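Local coordinates for probable porin (Pseudomonas aeruginosa, PDB 2Y0H), which probably forms a channel that lets small solutes cross the outer membrane, as porins of the OprD type do, at residues A337-E341 against S371-A375; N271-P275 against F294-Q298. All coordinates share one frame; numbering follows the deposited sequence.

Interaction 1 (A337-E341 against S371-A375). With C8E ((hydroxyethyloxy)tri(ethyloxy)octane), chain L.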
loop_
_atom_site.group_PDB
_atom_site.type_symbol
_atom_site.label_atom_id
_atom_site.label_comp_id
_atom_site.label_asym_id
_atom_site.label_seq_id
_atom_site.Cartn_x
_atom_site.Cartn_y
_atom_site.Cartn_z
ATOM N N ALA A 337 24.395 -1.242 -20.742
ATOM C CA ALA A 337 23.623 -0.022 -20.850
ATOM C C ALA A 337 22.491 -0.069 -19.830
ATOM O O ALA A 337 21.837 -1.102 -19.647
ATOM C CB ALA A 337 23.074 0.130 -22.254
ATOM N N ASP A 338 22.279 1.058 -19.161
ATOM C CA ASP A 338 21.169 1.216 -18.240
ATOM C C ASP A 338 19.842 0.932 -18.924
ATOM O O ASP A 338 19.660 1.240 -20.104
ATOM C CB ASP A 338 21.164 2.637 -17.675
ATOM C CG ASP A 338 22.428 2.958 -16.929
ATOM O OD1 ASP A 338 23.183 2.008 -16.659
ATOM O OD2 ASP A 338 22.676 4.145 -16.610
ATOM N N ASP A 339 18.908 0.350 -18.183
ATOM C CA ASP A 339 17.566 0.168 -18.717
ATOM C C ASP A 339 16.776 1.450 -18.470
ATOM O O ASP A 339 17.212 2.329 -17.713
ATOM C CB ASP A 339 16.872 -1.029 -18.061
ATOM C CG ASP A 339 15.762 -1.615 -18.924
ATOM O OD1 ASP A 339 15.432 -1.015 -19.974
ATOM O OD2 ASP A 339 15.222 -2.685 -18.555
ATOM N N SER A 340 15.624 1.555 -19.126
ATOM C CA SER A 340 14.682 2.631 -18.867
ATOM C C SER A 340 13.288 2.077 -19.106
ATOM O O SER A 340 13.123 1.084 -19.811
ATOM C CB SER A 340 14.948 3.833 -19.774
ATOM O OG SER A 340 15.051 3.434 -21.129
ATOM N N GLU A 341 12.287 2.717 -18.519
ATOM C CA GLU A 341 10.933 2.192 -18.573
ATOM C C GLU A 341 9.920 3.319 -18.448
ATOM O O GLU A 341 10.232 4.401 -17.941
ATOM C CB GLU A 341 10.717 1.145 -17.463
ATOM C CG GLU A 341 10.823 1.701 -16.034
ATOM C CD GLU A 341 10.858 0.620 -14.944
ATOM O OE1 GLU A 341 10.691 -0.571 -15.255
ATOM O OE2 GLU A 341 11.069 0.962 -13.767
ATOM N N SER A 371 9.560 -1.176 -21.466
ATOM C CA SER A 371 10.942 -0.966 -21.045
ATOM C C SER A 371 11.873 -1.275 -22.217
ATOM O O SER A 371 11.481 -1.962 -23.157
ATOM C CB SER A 371 11.285 -1.859 -19.858
ATOM O OG SER A 371 11.346 -3.217 -20.249
ATOM N N ARG A 372 13.101 -0.771 -22.154
ATOM C CA ARG A 372 14.056 -0.932 -23.241
ATOM C C ARG A 372 14.616 -2.348 -23.327
ATOM O O ARG A 372 14.629 -2.946 -24.403
ATOM C CB ARG A 372 15.205 0.067 -23.098
ATOM C CG ARG A 372 16.278 -0.082 -24.167
ATOM C CD ARG A 372 16.370 1.157 -25.052
ATOM N NE ARG A 372 16.870 2.323 -24.321
ATOM C CZ ARG A 372 18.145 2.708 -24.301
ATOM N NH1 ARG A 372 19.064 2.022 -24.976
ATOM N NH2 ARG A 372 18.504 3.784 -23.604
ATOM N N TYR A 373 15.061 -2.889 -22.194
ATOM C CA TYR A 373 15.726 -4.195 -22.175
ATOM C C TYR A 373 14.941 -5.323 -21.492
ATOM O O TYR A 373 15.387 -6.473 -21.479
ATOM C CB TYR A 373 17.135 -4.076 -21.567
ATOM C CG TYR A 373 18.055 -3.200 -22.383
ATOM C CD1 TYR A 373 18.581 -3.646 -23.593
ATOM C CD2 TYR A 373 18.373 -1.910 -21.966
ATOM C CE1 TYR A 373 19.420 -2.835 -24.356
ATOM C CE2 TYR A 373 19.206 -1.098 -22.720
ATOM C CZ TYR A 373 19.728 -1.567 -23.913
ATOM O OH TYR A 373 20.555 -0.760 -24.664
ATOM N N GLY A 374 13.782 -4.995 -20.926
ATOM C CA GLY A 374 12.954 -5.986 -20.263
ATOM C C GLY A 374 11.630 -6.219 -20.968
ATOM O O GLY A 374 11.553 -6.244 -22.198
ATOM N N ALA A 375 10.573 -6.373 -20.182
ATOM C CA ALA A 375 9.271 -6.737 -20.723
ATOM C C ALA A 375 8.425 -5.535 -21.152
ATOM O O ALA A 375 8.729 -4.398 -20.808
ATOM C CB ALA A 375 8.518 -7.584 -19.713
HETATM C C7 C8E L . 11.366 6.588 -22.604
HETATM C C8 C8E L . 12.395 5.475 -22.417
HETATM O O9 C8E L . 11.737 4.249 -22.146
HETATM C C10 C8E L . 11.056 3.722 -23.273
HETATM C C11 C8E L . 11.368 2.235 -23.439
HETATM O O12 C8E L . 11.292 1.856 -24.799
#
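Asp339 and the backbone of Arg372 and Tyr373 meet at the rim of an antiparallel beta-barrel, where strand 339-351 begins beside the tight loop joining strands 361-371 and 376-389. The strand pairing ends at Glu341 and Ser371, a non-hydrogen-bonded pair with CB atoms 3.9 Å apart on one face of the sheet. Ser340 O accepts Arg372 N at 3.0 Å, and the CA of Ser371 adds a CH...O contact to the same oxygen.

Beyond this bond a carboxylate takes over. Asp339 CG stands anti to the backbone N (chi1 -156°), which swings OD1 over the loop to accept Tyr373 N at 2.9 Å. Its own neighbour Ser340 N binds the opposite face of the carboxylate plane, and Arg372 N adds a weak third bond. A short acidic side chain suits this place because its OD1 joins an N-H of its own strand to those of the turn.

The Tyr373 ring, tilted 61° from the Asp339 carboxylate, presents its edge to Asp338 O, with CE2 3.5 Å away. Arg372 CG lies over one face of the ring, offset toward the rim, while Ala337 is small enough to lie against the phenol, and Arg332 makes a cation-pi contact with the ring. A detergent molecule, C8E, lies along Ser340 and the Ser371-Arg372 peptide. A serine at the strand end suits the turn that follows: Ser371 OG weakly accepts Gly374 N and donates to Ala375 O at 2.9 Å.

Interaction 2 (N271-P275 against F294-Q298); sequences NDAFP and FTRPQ
Thr295 CG2 meets the ring of Phe274 obliquely, while the closer touch is made nearer the backbone, between the CB atoms of the two residues at 3.6 Å. With chi1 near 180° (-178°) the Phe274 ring swings out beside its own carbonyl carbon, so that it leaves 294-298 and touches Met268 on the barrel wall and Phe230, whose ring meets it at about 55°. A large aromatic suits a place where loop and wall meet. The pyrrolidine ring of Pro297, puckered rather than flat, lies along the backbone of 271-273: CB is 3.5 Å from Asn271 O, CG approaches Ala273 N, and CD packs on Ala273 CB at 4.1 Å.

One direct hydrogen bond joins the two segments. Phe274 N donates to Thr295 O at 3.1 Å, with an N-H...O angle of 154°. Ala273 CB lies 3.2 Å from the same oxygen, so a small side chain is well suited here. Farther along, a water donates to Asp272 O (2.8 Å) and accepts from Gln298 N (2.7 Å), bridging two backbones too far apart to bond directly. Among the polar side chains, the hydroxyl of Thr295 pairs with that of Thr293, the Asp272 carboxylate accepts Asp244 N, and Arg296, which starts out away from 271-275, forms a salt bridge with Glu341.

Both segments belong to the long, irregular connection between strands 259-269 and 300-309. One bond, one water and close apolar contacts tie its two ends together, consistent with the long loops that fold over the channel in OprD-type barrels.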
loop_
_atom_site.group_PDB
_atom_site.type_symbol
_atom_site.label_atom_id
_atom_site.label_comp_id
_atom_site.label_asym_id
_atom_site.label_seq_id
_atom_site.Cartn_x
_atom_site.Cartn_y
_atom_site.Cartn_z
ATOM N N ASN A 271 23.514 0.835 -4.575
ATOM C CA ASN A 271 23.457 -0.221 -5.586
ATOM C C ASN A 271 22.223 -1.130 -5.533
ATOM O O ASN A 271 22.028 -1.941 -6.439
ATOM C CB ASN A 271 24.755 -1.032 -5.652
ATOM C CG ASN A 271 24.780 -2.139 -4.659
ATOM O OD1 ASN A 271 24.531 -1.912 -3.474
ATOM N ND2 ASN A 271 25.046 -3.360 -5.126
ATOM N N ASP A 272 21.381 -0.973 -4.504
ATOM C CA ASP A 272 20.175 -1.793 -4.363
ATOM C C ASP A 272 18.859 -1.098 -4.731
ATOM O O ASP A 272 18.722 0.117 -4.616
ATOM C CB ASP A 272 20.063 -2.348 -2.937
ATOM C CG ASP A 272 21.147 -3.360 -2.628
ATOM O OD1 ASP A 272 21.437 -4.181 -3.524
ATOM O OD2 ASP A 272 21.715 -3.321 -1.509
ATOM N N ALA A 273 17.891 -1.894 -5.159
ATOM C CA ALA A 273 16.517 -1.439 -5.241
ATOM C C ALA A 273 16.018 -1.100 -3.838
ATOM O O ALA A 273 16.580 -1.545 -2.848
ATOM C CB ALA A 273 15.633 -2.521 -5.864
ATOM N N PHE A 274 14.955 -0.308 -3.763
ATOM C CA PHE A 274 14.302 -0.014 -2.499
ATOM C C PHE A 274 13.757 -1.288 -1.831
ATOM O O PHE A 274 12.935 -1.996 -2.416
ATOM C CB PHE A 274 13.165 0.984 -2.729
ATOM C CG PHE A 274 12.447 1.388 -1.476
ATOM C CD1 PHE A 274 13.146 1.979 -0.421
ATOM C CD2 PHE A 274 11.071 1.185 -1.350
ATOM C CE1 PHE A 274 12.494 2.363 0.737
ATOM C CE2 PHE A 274 10.396 1.565 -0.188
ATOM C CZ PHE A 274 11.108 2.161 0.860
ATOM N N PRO A 275 14.217 -1.580 -0.605
ATOM C CA PRO A 275 13.767 -2.781 0.117
ATOM C C PRO A 275 12.325 -2.667 0.601
ATOM O O PRO A 275 11.976 -1.691 1.278
ATOM C CB PRO A 275 14.715 -2.844 1.318
ATOM C CG PRO A 275 15.889 -1.954 0.939
ATOM C CD PRO A 275 15.298 -0.879 0.107
ATOM N N PHE A 294 8.943 1.474 -9.841
ATOM C CA PHE A 294 9.983 2.445 -10.202
ATOM C C PHE A 294 10.994 2.661 -9.077
ATOM O O PHE A 294 11.396 3.789 -8.777
ATOM C CB PHE A 294 9.345 3.769 -10.646
ATOM C CG PHE A 294 8.687 3.683 -11.990
ATOM C CD1 PHE A 294 7.428 3.119 -12.122
ATOM C CD2 PHE A 294 9.348 4.118 -13.128
ATOM C CE1 PHE A 294 6.826 3.013 -13.369
ATOM C CE2 PHE A 294 8.749 4.017 -14.385
ATOM C CZ PHE A 294 7.491 3.458 -14.501
ATOM N N THR A 295 11.393 1.558 -8.452
ATOM C CA THR A 295 12.365 1.578 -7.366
ATOM C C THR A 295 13.543 0.659 -7.674
ATOM O O THR A 295 14.182 0.141 -6.765
ATOM C CB THR A 295 11.720 1.156 -6.029
ATOM O OG1 THR A 295 11.030 -0.096 -6.198
ATOM C CG2 THR A 295 10.730 2.241 -5.547
ATOM N N ARG A 296 13.827 0.460 -8.959
ATOM C CA ARG A 296 14.914 -0.435 -9.375
ATOM C C ARG A 296 16.261 0.215 -9.085
ATOM O O ARG A 296 16.322 1.426 -8.865
ATOM C CB ARG A 296 14.764 -0.800 -10.857
ATOM C CG ARG A 296 13.561 -1.692 -11.120
ATOM C CD ARG A 296 13.193 -1.752 -12.585
ATOM N NE ARG A 296 14.187 -2.481 -13.362
ATOM C CZ ARG A 296 13.993 -2.888 -14.613
ATOM N NH1 ARG A 296 12.839 -2.635 -15.219
ATOM N NH2 ARG A 296 14.947 -3.551 -15.256
ATOM N N PRO A 297 17.347 -0.581 -9.068
ATOM C CA PRO A 297 18.621 0.002 -8.607
ATOM C C PRO A 297 19.000 1.260 -9.409
ATOM O O PRO A 297 18.990 1.228 -10.644
ATOM C CB PRO A 297 19.634 -1.130 -8.834
ATOM C CG PRO A 297 18.798 -2.403 -8.888
ATOM C CD PRO A 297 17.487 -1.995 -9.485
ATOM N N GLN A 298 19.285 2.355 -8.709
ATOM C CA GLN A 298 19.697 3.616 -9.335
ATOM C C GLN A 298 18.658 4.327 -10.222
ATOM O O GLN A 298 18.995 5.253 -10.952
ATOM C CB GLN A 298 21.003 3.427 -10.116
ATOM C CG GLN A 298 22.176 3.066 -9.236
ATOM C CD GLN A 298 23.460 2.890 -10.011
ATOM O OE1 GLN A 298 23.662 1.873 -10.672
ATOM N NE2 GLN A 298 24.341 3.883 -9.932
HETATM O O HOH W 1 19.741 2.262 -6.005
#

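How the interactions relate
Both interactions are partly buried and sit on the same side of the barrel, their centres about 14 Å apart, but they join different elements. Interaction 1 finishes the wall: it ties the start of one strand to a short neighbouring turn through a carboxylate that accepts backbone N-H groups, beside bound detergent. Interaction 2 holds two parts of a single long loop together with apolar packing, one direct bond and a water. They touch through Arg296, whose NH1 forms a salt bridge with Glu341 OE1 at 3.0 Å, an oxygen that Tyr369 OH also binds; Arg296 NH2 adds a long, weak ion pair with Asp339 OD2. Phe294 CE2 packs on Glu341 CG at 3.5 Å. The acidic strand end thereby anchors the loop to the wall.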